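Local coordinates for dimeric protein of unknown function and ferredoxin-like fold (Bacteroides fragilis, PDB 3FMB) that is of unknown function but forms a dimer of ferredoxin-like subunits belonging to the stress-responsive A/B barrel family, at residues F82-L85 / D86-K89. Residues are numbered along the deposited sequence; the frame is centred on the assembly and turned at random.
Sequences FDNL and DDVK. With EDO (1,2-ethanediol), chain F.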
loop_
_atom_site.group_PDB
_atom_site.type_symbol
_atom_site.label_atom_id
_atom_site.label_comp_id
_atom_site.label_asym_id
_atom_site.label_seq_id
_atom_site.Cartn_x
_atom_site.Cartn_y
_atom_site.Cartn_z
ATOM N N PHE A 82 -5.266 -12.358 -2.933
ATOM C CA PHE A 82 -5.698 -13.673 -2.418
ATOM C C PHE A 82 -7.207 -13.803 -2.634
ATOM O O PHE A 82 -7.897 -12.815 -2.877
ATOM C CB PHE A 82 -5.392 -13.817 -0.916
ATOM C CG PHE A 82 -3.928 -13.705 -0.574
ATOM C CD1 PHE A 82 -3.341 -12.462 -0.327
ATOM C CD2 PHE A 82 -3.144 -14.852 -0.469
ATOM C CE1 PHE A 82 -1.961 -12.380 0.002
ATOM C CE2 PHE A 82 -1.812 -14.789 -0.175
ATOM C CZ PHE A 82 -1.200 -13.562 0.077
ATOM N N ASP A 83 -7.723 -15.013 -2.498
ATOM C CA ASP A 83 -9.164 -15.243 -2.645
ATOM C C ASP A 83 -9.971 -14.704 -1.485
ATOM O O ASP A 83 -11.111 -14.274 -1.668
ATOM C CB ASP A 83 -9.446 -16.732 -2.773
ATOM C CG ASP A 83 -8.946 -17.308 -4.067
ATOM O OD1 ASP A 83 -8.630 -16.556 -5.019
ATOM O OD2 ASP A 83 -8.865 -18.537 -4.129
ATOM N N ASN A 84 -9.393 -14.748 -0.292
ATOM C CA ASN A 84 -10.100 -14.355 0.928
ATOM C C ASN A 84 -9.133 -14.166 2.093
ATOM O O ASN A 84 -7.936 -14.458 1.964
ATOM C CB ASN A 84 -11.151 -15.430 1.260
ATOM C CG ASN A 84 -10.535 -16.786 1.387
ATOM O OD1 ASN A 84 -9.623 -16.987 2.204
ATOM N ND2 ASN A 84 -10.981 -17.719 0.558
ATOM N N LEU A 85 -9.638 -13.695 3.234
ATOM C CA LEU A 85 -8.765 -13.428 4.386
ATOM C C LEU A 85 -8.187 -14.682 5.038
ATOM O O LEU A 85 -7.170 -14.605 5.674
ATOM C CB LEU A 85 -9.479 -12.625 5.472
ATOM C CG LEU A 85 -9.702 -11.140 5.285
ATOM C CD1 LEU A 85 -10.365 -10.625 6.537
ATOM C CD2 LEU A 85 -8.342 -10.394 4.970
ATOM N N ASP A 86 -8.856 -15.824 4.907
ATOM C CA ASP A 86 -8.334 -17.088 5.455
ATOM C C ASP A 86 -7.029 -17.413 4.727
ATOM O O ASP A 86 -6.032 -17.835 5.334
ATOM C CB ASP A 86 -9.342 -18.226 5.255
ATOM C CG ASP A 86 -10.467 -18.246 6.302
ATOM O OD1 ASP A 86 -10.362 -17.650 7.404
ATOM O OD2 ASP A 86 -11.480 -18.919 6.024
ATOM N N ASP A 87 -7.027 -17.178 3.417
ATOM C CA ASP A 87 -5.829 -17.404 2.603
ATOM C C ASP A 87 -4.710 -16.413 2.939
ATOM O O ASP A 87 -3.542 -16.784 2.960
ATOM C CB ASP A 87 -6.175 -17.364 1.120
ATOM C CG ASP A 87 -6.918 -18.627 0.633
ATOM O OD1 ASP A 87 -7.178 -19.537 1.436
ATOM O OD2 ASP A 87 -7.231 -18.687 -0.570
ATOM N N VAL A 88 -5.051 -15.142 3.166
ATOM C CA VAL A 88 -4.059 -14.162 3.627
ATOM C C VAL A 88 -3.383 -14.662 4.917
ATOM O O VAL A 88 -2.182 -14.572 5.068
ATOM C CB VAL A 88 -4.693 -12.761 3.875
ATOM C CG1 VAL A 88 -3.690 -11.801 4.507
ATOM C CG2 VAL A 88 -5.279 -12.206 2.591
ATOM N N LYS A 89 -4.171 -15.203 5.839
ATOM C CA LYS A 89 -3.658 -15.659 7.113
ATOM C C LYS A 89 -2.809 -16.938 6.945
ATOM O O LYS A 89 -1.771 -17.105 7.605
ATOM C CB LYS A 89 -4.774 -15.847 8.100
ATOM C CG LYS A 89 -4.299 -16.454 9.437
ATOM C CD LYS A 89 -4.924 -15.817 10.684
ATOM C CE LYS A 89 -3.840 -15.428 11.691
ATOM N NZ LYS A 89 -3.073 -14.250 11.186
HETATM C C1 EDO F . -4.833 -11.262 9.781
HETATM O O1 EDO F . -4.428 -10.137 10.588
HETATM C C2 EDO F . -3.977 -11.389 8.523
HETATM O O2 EDO F . -3.106 -12.561 8.543
HETATM O O HOH W 1 -5.888 -17.272 -2.582
HETATM O O HOH W 2 -9.788 -20.331 1.343
#
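F82 and V88 form the tight part of this turn, where strand 76-82 gives way to helix 85-93. One face of the ring is turned to the first turn of the helix, with V88 CA over its centre in a CH-pi contact. The side chains cross at about a right angle, and V88 CG2, anti to its own carbonyl carbon, comes down over the ring near F82 CD1, 3.5 Å away. H23 of strand 21-29 touches both side chains, so the helix start packs against the sheet.

N84 is the N-cap. Its CG sits between the backbone N and the carbonyl carbon (chi1 56°), which turns the amide back over the helix start. N84 OD1 takes the D87 N-H at 2.9 Å, with the donor nearly in line with the side-chain C=O. V88 N bonds to N84 O at 3.2 Å, and K89 N to L85 O at 3.1 Å.

The other side is looser and wet. The D87 carboxylate is turned 51° from the N84 amide, which it touches, and a water links the two: it accepts from N84 ND2 and donates to D87 OD1. A second water joins D83 N to D87 OD2. D83 OD2 and D87 OD2 stand 3.9 Å apart, and R60 forms a salt bridge with D83. Exposed K89 bonds an ethanediol through NZ.

The negative charge of D86 and D87 probably suits the helix dipole. R60 probably eases the repulsion between D83 and D87, while N84 OD1 gives the D87 N-H a well-directed acceptor where its bond to the backbone N84 O is weak.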